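Local coordinates for protein anopheles gambiae adenosine kinase (PDB 3LOO) that catalyses phosphate transfer from ATP to adenosine, yielding AMP and ADP, as a pfkB-family kinase, at residues L34-V39 against E68-Y73; M63-E68 against T138-V143; I56-K61 against S149-L154. One frame throughout, in Å; residues are numbered along the deposited sequence.

Contact 1: residues L34-V39 against E68-Y73; sequences LDISAV and ELIEKY. With B4P (bis(adenosine)-5'-tetraphosphate), chain D.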
loop_
_atom_site.group_PDB
_atom_site.type_symbol
_atom_site.label_atom_id
_atom_site.label_comp_id
_atom_site.label_asym_id
_atom_site.label_seq_id
_atom_site.Cartn_x
_atom_site.Cartn_y
_atom_site.Cartn_z
ATOM N N LEU A 34 -0.328 -3.826 12.850
ATOM C CA LEU A 34 0.565 -3.120 13.754
ATOM C C LEU A 34 1.969 -3.611 13.436
ATOM O O LEU A 34 2.234 -4.824 13.501
ATOM C CB LEU A 34 0.209 -3.432 15.219
ATOM C CG LEU A 34 1.058 -2.724 16.320
ATOM C CD1 LEU A 34 0.983 -1.162 16.263
ATOM C CD2 LEU A 34 0.679 -3.209 17.741
ATOM N N ASP A 35 2.874 -2.682 13.113
ATOM C CA ASP A 35 4.247 -3.044 12.857
ATOM C C ASP A 35 4.975 -3.229 14.184
ATOM O O ASP A 35 4.813 -2.416 15.123
ATOM C CB ASP A 35 4.963 -1.979 12.002
ATOM C CG ASP A 35 4.468 -1.935 10.534
ATOM O OD1 ASP A 35 3.723 -2.849 10.086
ATOM O OD2 ASP A 35 4.870 -0.980 9.818
ATOM N N ILE A 36 5.791 -4.288 14.233
ATOM C CA ILE A 36 6.674 -4.547 15.356
ATOM C C ILE A 36 8.102 -4.479 14.821
ATOM O O ILE A 36 8.580 -5.366 14.119
ATOM C CB ILE A 36 6.349 -5.910 16.023
ATOM C CG1 ILE A 36 4.890 -5.963 16.427
ATOM C CG2 ILE A 36 7.234 -6.169 17.231
ATOM C CD1 ILE A 36 4.442 -7.325 16.869
ATOM N N SER A 37 8.777 -3.403 15.172
ATOM C CA SER A 37 9.981 -3.008 14.489
ATOM C C SER A 37 11.191 -3.103 15.393
ATOM O O SER A 37 11.154 -2.583 16.481
ATOM C CB SER A 37 9.823 -1.562 14.032
ATOM O OG SER A 37 10.894 -1.231 13.164
ATOM N N ALA A 38 12.272 -3.719 14.931
ATOM C CA ALA A 38 13.496 -3.814 15.746
ATOM C C ALA A 38 14.770 -3.946 14.937
ATOM O O ALA A 38 14.770 -4.386 13.774
ATOM C CB ALA A 38 13.399 -4.975 16.784
ATOM N N VAL A 39 15.870 -3.555 15.570
ATOM C CA VAL A 39 17.188 -3.832 15.041
ATOM C C VAL A 39 17.582 -5.239 15.458
ATOM O O VAL A 39 17.476 -5.614 16.621
ATOM C CB VAL A 39 18.213 -2.761 15.490
ATOM C CG1 VAL A 39 19.662 -3.201 15.154
ATOM C CG2 VAL A 39 17.858 -1.442 14.820
ATOM N N GLU A 68 9.314 -12.735 20.733
ATOM C CA GLU A 68 10.750 -12.626 20.856
ATOM C C GLU A 68 11.240 -11.224 20.515
ATOM O O GLU A 68 12.123 -10.683 21.207
ATOM C CB GLU A 68 11.434 -13.687 19.995
ATOM C CG GLU A 68 12.940 -13.667 20.063
ATOM C CD GLU A 68 13.602 -14.874 19.401
ATOM O OE1 GLU A 68 12.915 -15.808 18.890
ATOM O OE2 GLU A 68 14.835 -14.870 19.392
ATOM N N LEU A 69 10.668 -10.627 19.456
ATOM C CA LEU A 69 10.973 -9.233 19.108
ATOM C C LEU A 69 10.572 -8.285 20.255
ATOM O O LEU A 69 11.325 -7.390 20.616
ATOM C CB LEU A 69 10.264 -8.776 17.809
ATOM C CG LEU A 69 10.648 -9.462 16.497
ATOM C CD1 LEU A 69 9.761 -8.948 15.357
ATOM C CD2 LEU A 69 12.119 -9.255 16.181
ATOM N N ILE A 70 9.386 -8.491 20.806
ATOM C CA ILE A 70 8.895 -7.627 21.869
ATOM C C ILE A 70 9.787 -7.804 23.114
ATOM O O ILE A 70 10.367 -6.843 23.585
ATOM C CB ILE A 70 7.412 -7.920 22.180
ATOM C CG1 ILE A 70 6.522 -7.569 20.985
ATOM C CG2 ILE A 70 6.944 -7.188 23.466
ATOM C CD1 ILE A 70 5.256 -8.456 20.916
ATOM N N GLU A 71 9.948 -9.046 23.569
ATOM C CA GLU A 71 10.619 -9.352 24.843
ATOM C C GLU A 71 12.129 -9.209 24.840
ATOM O O GLU A 71 12.700 -8.793 25.827
ATOM C CB GLU A 71 10.252 -10.760 25.327
ATOM C CG GLU A 71 8.903 -10.831 26.016
ATOM C CD GLU A 71 8.447 -12.261 26.269
ATOM O OE1 GLU A 71 9.284 -13.192 26.161
ATOM O OE2 GLU A 71 7.234 -12.470 26.550
ATOM N N LYS A 72 12.786 -9.555 23.749
ATOM C CA LYS A 72 14.228 -9.641 23.753
ATOM C C LYS A 72 14.897 -8.633 22.817
ATOM O O LYS A 72 16.087 -8.381 22.925
ATOM C CB LYS A 72 14.626 -11.116 23.473
ATOM C CG LYS A 72 15.890 -11.386 22.648
ATOM C CD LYS A 72 16.204 -12.886 22.607
ATOM C CE LYS A 72 17.323 -13.228 21.617
ATOM N NZ LYS A 72 18.545 -12.372 21.803
ATOM N N TYR A 73 14.152 -8.047 21.888
ATOM C CA TYR A 73 14.763 -7.037 21.017
ATOM C C TYR A 73 14.216 -5.637 21.197
ATOM O O TYR A 73 14.554 -4.742 20.424
ATOM C CB TYR A 73 14.731 -7.443 19.538
ATOM C CG TYR A 73 15.635 -8.613 19.210
ATOM C CD1 TYR A 73 16.941 -8.407 18.773
ATOM C CD2 TYR A 73 15.180 -9.913 19.344
ATOM C CE1 TYR A 73 17.776 -9.481 18.466
ATOM C CE2 TYR A 73 15.995 -10.989 19.040
ATOM C CZ TYR A 73 17.285 -10.767 18.602
ATOM O OH TYR A 73 18.073 -11.853 18.309
HETATM P PA B4P D . 8.477 -0.898 3.370
HETATM O O1A B4P D . 9.139 -0.071 4.461
HETATM O O2A B4P D . 9.054 -2.283 3.086
HETATM O O3A B4P D . 8.724 -0.088 2.006
HETATM P PB B4P D . 7.510 0.398 1.094
HETATM O O1B B4P D . 6.710 1.510 1.775
HETATM O O2B B4P D . 6.780 -0.756 0.427
HETATM O O3B B4P D . 8.692 1.084 0.146
HETATM P PG B4P D . 9.021 0.777 -1.400
HETATM O O1G B4P D . 10.098 -0.242 -1.558
HETATM O O2G B4P D . 7.703 0.427 -2.062
HETATM O O3G B4P D . 9.512 2.185 -1.984
HETATM P PD B4P D . 10.970 2.682 -2.462
HETATM O O1D B4P D . 11.979 2.108 -1.538
HETATM O O2D B4P D . 11.148 2.564 -3.950
HETATM O O5E B4P D . 6.871 -0.972 3.610
HETATM C C5E B4P D . 6.563 -1.191 4.969
HETATM C C4E B4P D . 5.111 -1.458 5.243
HETATM O O4E B4P D . 4.609 -2.596 4.543
HETATM C C3E B4P D . 4.978 -1.820 6.696
HETATM O O3E B4P D . 4.417 -0.648 7.321
HETATM C C2E B4P D . 3.981 -2.974 6.726
HETATM O O2E B4P D . 2.885 -2.805 7.634
HETATM C C1E B4P D . 3.513 -3.093 5.264
HETATM N N9A B4P D . 3.278 -4.509 4.928
HETATM C C8A B4P D . 4.188 -5.524 4.852
HETATM N N7A B4P D . 3.518 -6.666 4.521
HETATM C C5A B4P D . 2.185 -6.387 4.421
HETATM C C6A B4P D . 1.032 -7.126 4.108
HETATM N N6A B4P D . 1.052 -8.472 3.857
HETATM N N1A B4P D . -0.170 -6.497 4.106
HETATM C C2A B4P D . -0.267 -5.165 4.346
HETATM N N3A B4P D . 0.823 -4.435 4.634
HETATM C C4A B4P D . 2.050 -5.017 4.667
HETATM O O5F B4P D . 10.821 4.229 -2.068
HETATM C C5F B4P D . 9.662 4.984 -2.402
HETATM C C4F B4P D . 10.069 6.455 -2.326
HETATM O O4F B4P D . 10.764 6.759 -1.103
HETATM C C3F B4P D . 11.095 6.793 -3.393
HETATM O O3F B4P D . 10.440 6.999 -4.638
HETATM C C2F B4P D . 11.746 8.041 -2.829
HETATM O O2F B4P D . 10.946 9.204 -3.122
HETATM C C1F B4P D . 11.778 7.749 -1.317
HETATM N N9B B4P D . 13.110 7.139 -1.008
HETATM C C8B B4P D . 13.357 5.828 -0.818
HETATM N N7B B4P D . 14.671 5.611 -0.571
HETATM C C5B B4P D . 15.310 6.799 -0.600
HETATM C C6B B4P D . 16.626 7.224 -0.442
HETATM N N6B B4P D . 17.589 6.305 -0.178
HETATM N N1B B4P D . 16.926 8.557 -0.534
HETATM C C2B B4P D . 15.966 9.478 -0.794
HETATM N N3B B4P D . 14.662 9.120 -0.971
HETATM C C4B B4P D . 14.279 7.807 -0.894
#
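In Ile-36 a chi1 of -55° swings CG1 to the side of the backbone N and leaves CG2 opposite that N, and it is the CG2 methyl that reaches the helix. Tyr-73, with a chi1 of -69°, sets its ring carbon CG opposite its own carbonyl carbon, and CD1 then comes to 3.6 Å from Val-39 O. Between these two points the contact is mostly aliphatic. Ile-36 CG2 meets Leu-69 CB at 4.0 Å and Ile-70 CG1 at 4.1 Å, so one methyl serves two successive residues of the helix. Leu-69 also sends CD1 to within 4.0 Å of Ile-36 O. Further along, the backbones come nearest at Ala-38 and Tyr-73, where the Ala-38 methyl meets the other segment: Ala-38 CB is 3.9 Å from Tyr-73 CB and also close to Tyr-73 O. No hydrogen bond joins the two segments, and strand and helix run at 37° to each other. Ala-75, in the loop after the helix, also packs on Ile-36 and Ala-38.

The strand has a second face with a different task. Asp-35 projects from it to the bound dinucleotide and takes both hydroxyls of one ribose: O2E donates to Asp-35 OD1 at 2.6 Å and O3E donates to Asp-35 OD2 at 2.6 Å. Two short bonds to the two oxygens of one carboxylate limit how the sugar can turn, and Asn-313 ND2 holds OD2 as well. The strand thus works as a partition, with hydrocarbon packed under the helix on one side and a ribose held on the other, an example of the small lid sheet of pfkB-family sugar and nucleoside kinases, which closes over the substrate with an aspartate in contact with the sugar hydroxyls.

Contact 2: residues M63-E68 against T138-V143; sequences MPMYQE and TCAVLV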
loop_
_atom_site.group_PDB
_atom_site.type_symbol
_atom_site.label_atom_id
_atom_site.label_comp_id
_atom_site.label_asym_id
_atom_site.label_seq_id
_atom_site.Cartn_x
_atom_site.Cartn_y
_atom_site.Cartn_z
ATOM N N MET A 63 5.607 -17.656 14.010
ATOM C CA MET A 63 4.797 -17.091 15.077
ATOM C C MET A 63 5.544 -16.716 16.360
ATOM O O MET A 63 5.217 -15.687 16.964
ATOM C CB MET A 63 3.611 -17.987 15.416
ATOM C CG MET A 63 2.534 -18.065 14.332
ATOM S SD MET A 63 2.020 -16.496 13.586
ATOM C CE MET A 63 0.966 -17.132 12.276
ATOM N N PRO A 64 6.510 -17.561 16.802
ATOM C CA PRO A 64 7.250 -17.226 18.025
ATOM C C PRO A 64 8.127 -16.004 17.876
ATOM O O PRO A 64 8.635 -15.490 18.868
ATOM C CB PRO A 64 8.111 -18.489 18.283
ATOM C CG PRO A 64 7.299 -19.611 17.622
ATOM C CD PRO A 64 6.806 -18.949 16.361
ATOM N N MET A 65 8.325 -15.542 16.646
ATOM C CA MET A 65 9.199 -14.388 16.420
ATOM C C MET A 65 8.659 -13.070 17.003
ATOM O O MET A 65 9.442 -12.215 17.462
ATOM C CB MET A 65 9.474 -14.248 14.929
ATOM C CG MET A 65 10.506 -13.218 14.584
ATOM S SD MET A 65 10.697 -12.991 12.804
ATOM C CE MET A 65 8.970 -12.919 12.234
ATOM N N TYR A 66 7.329 -12.900 16.972
ATOM C CA TYR A 66 6.691 -11.642 17.445
ATOM C C TYR A 66 6.981 -11.367 18.951
ATOM O O TYR A 66 7.538 -10.308 19.313
ATOM C CB TYR A 66 5.189 -11.619 17.065
ATOM C CG TYR A 66 5.030 -11.724 15.545
ATOM C CD1 TYR A 66 5.280 -10.618 14.729
ATOM C CD2 TYR A 66 4.739 -12.943 14.934
ATOM C CE1 TYR A 66 5.169 -10.708 13.343
ATOM C CE2 TYR A 66 4.640 -13.048 13.556
ATOM C CZ TYR A 66 4.855 -11.928 12.769
ATOM O OH TYR A 66 4.777 -12.008 11.420
ATOM N N GLN A 67 6.696 -12.343 19.812
ATOM C CA GLN A 67 6.988 -12.191 21.247
ATOM C C GLN A 67 8.488 -12.014 21.500
ATOM O O GLN A 67 8.888 -11.234 22.385
ATOM C CB GLN A 67 6.476 -13.393 22.028
ATOM C CG GLN A 67 6.662 -13.291 23.529
ATOM C CD GLN A 67 6.389 -14.598 24.265
ATOM O OE1 GLN A 67 5.749 -15.512 23.734
ATOM N NE2 GLN A 67 6.862 -14.686 25.504
ATOM N N GLU A 68 9.314 -12.735 20.733
ATOM C CA GLU A 68 10.750 -12.626 20.856
ATOM C C GLU A 68 11.240 -11.224 20.515
ATOM O O GLU A 68 12.123 -10.683 21.207
ATOM C CB GLU A 68 11.434 -13.687 19.995
ATOM C CG GLU A 68 12.940 -13.667 20.063
ATOM C CD GLU A 68 13.602 -14.874 19.401
ATOM O OE1 GLU A 68 12.915 -15.808 18.890
ATOM O OE2 GLU A 68 14.835 -14.870 19.392
ATOM N N THR A 138 -0.159 -8.254 12.535
ATOM C CA THR A 138 1.046 -7.532 12.836
ATOM C C THR A 138 2.013 -7.793 11.693
ATOM O O THR A 138 1.831 -8.751 10.910
ATOM C CB THR A 138 1.710 -8.021 14.167
ATOM O OG1 THR A 138 2.034 -9.424 14.077
ATOM C CG2 THR A 138 0.802 -7.791 15.364
ATOM N N CYS A 139 3.048 -6.972 11.611
ATOM C CA CYS A 139 4.082 -7.201 10.630
ATOM C C CYS A 139 5.420 -6.987 11.320
ATOM O O CYS A 139 5.668 -5.909 11.847
ATOM C CB CYS A 139 3.937 -6.242 9.417
ATOM S SG CYS A 139 5.240 -6.484 8.158
ATOM N N ALA A 140 6.246 -8.036 11.359
ATOM C CA ALA A 140 7.617 -7.929 11.826
ATOM C C ALA A 140 8.377 -7.091 10.828
ATOM O O ALA A 140 8.318 -7.363 9.618
ATOM C CB ALA A 140 8.256 -9.344 11.941
ATOM N N VAL A 141 9.085 -6.071 11.313
ATOM C CA VAL A 141 9.948 -5.255 10.468
ATOM C C VAL A 141 11.351 -5.349 11.069
ATOM O O VAL A 141 11.641 -4.716 12.091
ATOM C CB VAL A 141 9.518 -3.774 10.467
ATOM C CG1 VAL A 141 10.500 -2.935 9.650
ATOM C CG2 VAL A 141 8.076 -3.580 9.946
ATOM N N LEU A 142 12.206 -6.170 10.466
ATOM C CA LEU A 142 13.521 -6.464 11.024
ATOM C C LEU A 142 14.573 -5.673 10.291
ATOM O O LEU A 142 14.715 -5.801 9.075
ATOM C CB LEU A 142 13.823 -7.963 10.907
ATOM C CG LEU A 142 12.746 -8.886 11.449
ATOM C CD1 LEU A 142 13.222 -10.318 11.451
ATOM C CD2 LEU A 142 12.379 -8.443 12.858
ATOM N N VAL A 143 15.305 -4.853 11.035
ATOM C CA VAL A 143 16.367 -4.026 10.465
ATOM C C VAL A 143 17.741 -4.666 10.723
ATOM O O VAL A 143 18.121 -4.919 11.878
ATOM C CB VAL A 143 16.317 -2.601 11.045
ATOM C CG1 VAL A 143 17.541 -1.803 10.619
ATOM C CG2 VAL A 143 15.035 -1.918 10.628
#
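Tyr-66 lays one face of its ring over the hydroxyl of Thr-138, with OG1 standing 3.4 Å above the ring plane and displaced to the CD1–CE1 rim. Thr-138 presents that oxygen through a chi1 of 59°, which tucks OG1 between the backbone N and the carbonyl carbon. OG1 is buried here, has no hydrogen-bond partner in the model, and lies against the ring face. The same ring meets the strand a second way, edge-on: Ala-140 N lies in the ring plane, 3.5 Å from Tyr-66 CE1, and Ala-140 CB is 3.7 Å from that carbon. The phenol oxygen reaches the neighbouring strand 147-153, where Tyr-66 OH is hydrogen-bonded to Cys-151 O; this bond probably helps hold the ring in place.

Toward the rim of the opposite face lies the CE methyl of Met-65. Extended through its first two torsions, the methionine bends at chi3 (45°), which separates the jobs of its last two atoms: SD packs 3.9 Å from Leu-142 CD1, while CE drops onto Ala-140 CB at 3.7 Å. Ala-140 is accordingly covered by two neighbouring helix residues, and its small size lets both approach.

Cys-139 points the other way, and its side chain lies about 4 Å from the bound dinucleotide. With helix and strand axes 9.4 Å apart and inclined at 64°, this is alpha/beta packing of a helix across the outer face of the substrate-covering lid sheet.

Contact 3: residues I56-K61 against S149-L154; sequences ILAEEK and SLCANL. With B4P (bis(adenosine)-5'-tetraphosphate), chain D.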
loop_
_atom_site.group_PDB
_atom_site.type_symbol
_atom_site.label_atom_id
_atom_site.label_comp_id
_atom_site.label_asym_id
_atom_site.label_seq_id
_atom_site.Cartn_x
_atom_site.Cartn_y
_atom_site.Cartn_z
ATOM N N ILE A 56 7.494 -11.352 3.346
ATOM C CA ILE A 56 6.813 -12.632 3.314
ATOM C C ILE A 56 5.581 -12.573 4.171
ATOM O O ILE A 56 5.403 -11.641 4.970
ATOM C CB ILE A 56 7.727 -13.818 3.812
ATOM C CG1 ILE A 56 8.035 -13.666 5.328
ATOM C CG2 ILE A 56 9.018 -13.935 2.939
ATOM C CD1 ILE A 56 8.826 -14.815 6.000
ATOM N N LEU A 57 4.717 -13.571 3.969
ATOM C CA LEU A 57 3.601 -13.891 4.848
ATOM C C LEU A 57 4.069 -14.873 5.938
ATOM O O LEU A 57 4.852 -15.790 5.644
ATOM C CB LEU A 57 2.472 -14.510 4.008
ATOM C CG LEU A 57 1.864 -13.531 2.994
ATOM C CD1 LEU A 57 0.783 -14.246 2.141
ATOM C CD2 LEU A 57 1.256 -12.251 3.722
ATOM N N ALA A 58 3.618 -14.668 7.180
ATOM C CA ALA A 58 3.968 -15.555 8.302
ATOM C C ALA A 58 3.414 -16.956 8.144
ATOM O O ALA A 58 2.257 -17.140 7.762
ATOM C CB ALA A 58 3.497 -14.986 9.630
ATOM N N GLU A 59 4.240 -17.934 8.481
ATOM C CA GLU A 59 3.764 -19.311 8.668
ATOM C C GLU A 59 3.851 -19.704 10.129
ATOM O O GLU A 59 4.342 -18.933 10.973
ATOM C CB GLU A 59 4.621 -20.272 7.844
ATOM C CG GLU A 59 4.470 -20.066 6.363
ATOM C CD GLU A 59 5.457 -20.901 5.621
ATOM O OE1 GLU A 59 5.502 -22.133 5.857
ATOM O OE2 GLU A 59 6.213 -20.331 4.827
ATOM N N GLU A 60 3.436 -20.929 10.431
ATOM C CA GLU A 60 3.399 -21.371 11.816
ATOM C C GLU A 60 4.732 -21.131 12.506
ATOM O O GLU A 60 4.754 -20.666 13.637
ATOM C CB GLU A 60 3.008 -22.829 11.926
ATOM C CG GLU A 60 2.308 -23.144 13.255
ATOM C CD GLU A 60 1.305 -24.298 13.109
ATOM O OE1 GLU A 60 1.720 -25.406 12.665
ATOM O OE2 GLU A 60 0.101 -24.094 13.422
ATOM N N LYS A 61 5.818 -21.443 11.803
ATOM C CA LYS A 61 7.163 -21.387 12.349
ATOM C C LYS A 61 7.592 -19.949 12.646
ATOM O O LYS A 61 8.562 -19.722 13.354
ATOM C CB LYS A 61 8.166 -22.027 11.383
ATOM C CG LYS A 61 8.235 -21.410 9.968
ATOM C CD LYS A 61 9.466 -21.898 9.213
ATOM C CE LYS A 61 9.420 -21.445 7.752
ATOM N NZ LYS A 61 10.645 -21.842 7.009
ATOM N N SER A 149 13.794 -6.659 6.457
ATOM C CA SER A 149 13.075 -7.895 6.195
ATOM C C SER A 149 11.737 -7.896 6.949
ATOM O O SER A 149 11.686 -7.641 8.172
ATOM C CB SER A 149 13.924 -9.072 6.638
ATOM O OG SER A 149 13.424 -10.281 6.108
ATOM N N LEU A 150 10.676 -8.237 6.236
ATOM C CA LEU A 150 9.307 -8.045 6.729
ATOM C C LEU A 150 8.622 -9.380 6.781
ATOM O O LEU A 150 8.798 -10.187 5.869
ATOM C CB LEU A 150 8.534 -7.123 5.772
ATOM C CG LEU A 150 8.527 -5.601 5.921
ATOM C CD1 LEU A 150 9.784 -5.000 6.521
ATOM C CD2 LEU A 150 8.155 -4.893 4.567
ATOM N N CYS A 151 7.845 -9.619 7.824
ATOM C CA CYS A 151 7.070 -10.858 7.911
ATOM C C CYS A 151 5.719 -10.524 8.493
ATOM O O CYS A 151 5.625 -10.150 9.677
ATOM C CB CYS A 151 7.809 -11.944 8.732
ATOM S SG CYS A 151 6.911 -13.456 8.979
ATOM N N ALA A 152 4.697 -10.651 7.642
ATOM C CA ALA A 152 3.330 -10.198 7.938
ATOM C C ALA A 152 2.464 -11.354 8.416
ATOM O O ALA A 152 2.275 -12.345 7.701
ATOM C CB ALA A 152 2.672 -9.523 6.677
ATOM N N ASN A 153 1.991 -11.212 9.638
ATOM C CA ASN A 153 1.095 -12.132 10.288
ATOM C C ASN A 153 -0.265 -11.475 10.199
ATOM O O ASN A 153 -0.598 -10.591 11.028
ATOM C CB ASN A 153 1.504 -12.306 11.758
ATOM C CG ASN A 153 0.487 -13.116 12.568
ATOM O OD1 ASN A 153 -0.201 -13.992 12.035
ATOM N ND2 ASN A 153 0.381 -12.806 13.847
ATOM N N LEU A 154 -1.013 -11.859 9.159
ATOM C CA LEU A 154 -2.254 -11.157 8.789
ATOM C C LEU A 154 -3.361 -11.323 9.818
ATOM O O LEU A 154 -4.063 -10.358 10.141
ATOM C CB LEU A 154 -2.763 -11.584 7.406
ATOM C CG LEU A 154 -1.904 -11.203 6.189
ATOM C CD1 LEU A 154 -2.625 -11.528 4.901
ATOM C CD2 LEU A 154 -1.541 -9.664 6.218
HETATM P PA B4P D . 8.477 -0.898 3.370
HETATM O O1A B4P D . 9.139 -0.071 4.461
HETATM O O2A B4P D . 9.054 -2.283 3.086
HETATM O O3A B4P D . 8.724 -0.088 2.006
HETATM P PB B4P D . 7.510 0.398 1.094
HETATM O O1B B4P D . 6.710 1.510 1.775
HETATM O O2B B4P D . 6.780 -0.756 0.427
HETATM O O3B B4P D . 8.692 1.084 0.146
HETATM P PG B4P D . 9.021 0.777 -1.400
HETATM O O1G B4P D . 10.098 -0.242 -1.558
HETATM O O2G B4P D . 7.703 0.427 -2.062
HETATM O O3G B4P D . 9.512 2.185 -1.984
HETATM P PD B4P D . 10.970 2.682 -2.462
HETATM O O1D B4P D . 11.979 2.108 -1.538
HETATM O O2D B4P D . 11.148 2.564 -3.950
HETATM O O5E B4P D . 6.871 -0.972 3.610
HETATM C C5E B4P D . 6.563 -1.191 4.969
HETATM C C4E B4P D . 5.111 -1.458 5.243
HETATM O O4E B4P D . 4.609 -2.596 4.543
HETATM C C3E B4P D . 4.978 -1.820 6.696
HETATM O O3E B4P D . 4.417 -0.648 7.321
HETATM C C2E B4P D . 3.981 -2.974 6.726
HETATM O O2E B4P D . 2.885 -2.805 7.634
HETATM C C1E B4P D . 3.513 -3.093 5.264
HETATM N N9A B4P D . 3.278 -4.509 4.928
HETATM C C8A B4P D . 4.188 -5.524 4.852
HETATM N N7A B4P D . 3.518 -6.666 4.521
HETATM C C5A B4P D . 2.185 -6.387 4.421
HETATM C C6A B4P D . 1.032 -7.126 4.108
HETATM N N6A B4P D . 1.052 -8.472 3.857
HETATM N N1A B4P D . -0.170 -6.497 4.106
HETATM C C2A B4P D . -0.267 -5.165 4.346
HETATM N N3A B4P D . 0.823 -4.435 4.634
HETATM C C4A B4P D . 2.050 -5.017 4.667
HETATM O O5F B4P D . 10.821 4.229 -2.068
HETATM C C5F B4P D . 9.662 4.984 -2.402
HETATM C C4F B4P D . 10.069 6.455 -2.326
HETATM O O4F B4P D . 10.764 6.759 -1.103
HETATM C C3F B4P D . 11.095 6.793 -3.393
HETATM O O3F B4P D . 10.440 6.999 -4.638
HETATM C C2F B4P D . 11.746 8.041 -2.829
HETATM O O2F B4P D . 10.946 9.204 -3.122
HETATM C C1F B4P D . 11.778 7.749 -1.317
HETATM N N9B B4P D . 13.110 7.139 -1.008
HETATM C C8B B4P D . 13.357 5.828 -0.818
HETATM N N7B B4P D . 14.671 5.611 -0.571
HETATM C C5B B4P D . 15.310 6.799 -0.600
HETATM C C6B B4P D . 16.626 7.224 -0.442
HETATM N N6B B4P D . 17.589 6.305 -0.178
HETATM N N1B B4P D . 16.926 8.557 -0.534
HETATM C C2B B4P D . 15.966 9.478 -0.794
HETATM N N3B B4P D . 14.662 9.120 -0.971
HETATM C C4B B4P D . 14.279 7.807 -0.894
#
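Cys-151 can be followed outward one atom at a time. Its CB lies 3.8 Å from Ile-56 CG1 on the adjoining strand. The chi1 of 177° then carries the sulfur opposite the backbone N, where SG is 3.7 Å from Ala-58 CA and 3.8 Å from Ile-56 CD1. The sulfur thus touches both residues of 56-61 that flank Leu-57. Ile-56 can curl back to it because its CG1 occupies the position between backbone N and carbonyl carbon.

Beneath this patch the two strands are joined in parallel. Leu-150 O accepts from Ile-56 N at 3.1 Å. Ile-56 O in turn accepts from Ala-152 N at 2.9 Å, in a nearly straight bond (170° at the hydrogen). Ala-152 O then accepts from Ala-58 N at 2.7 Å. This pairing attaches 54-57 as an outermost strand of the five-stranded sheet, and the last bond extends it to Ala-58, beyond the strand proper.

The other face, which carries Leu-57 and Ala-152, looks onto an adenine of the bound dinucleotide. Ala-152 CB comes to 3.4 Å from the exocyclic amine N6A, and Leu-154 CD2 to 3.7 Å from the same nitrogen. Leu-57 brings its CD2 to this group too, and also packs that methyl against Leu-154 CD1. Thr-188 of helix 187-203 touches both leucines from outside the sheet.

The chemistry is divided: backbone amides and carbonyls supply the hydrogen bonds between the strands, while the side-chain atoms that meet across them are carbon or sulfur. Around N6A these two segments contribute methyl groups and no hydrogen bond, which suggests that they receive this end of the adenine mainly by van der Waals contact.

How the contacts relate
From the N terminus, strand 33-39 comes first, and contact 1 closes its loop when the end of helix 64-73 returns to it. Residues 56-61 lie within that loop but find their partner much later, at 149-154, so contact 3 crosses contact 1. Contact 2, between 63-68 and 138-143, also crosses contact 1, with which it shares Glu-68, and lies wholly within the span of contact 3. In space the order is simple: strands 54-57, 147-153, 137-144 and 33-39 are successive in one sheet, and helix 64-73 lies across it. Contacts 1 and 2 fasten the helix, contact 3 adds the outer strand, and all three have residues at the same ligand.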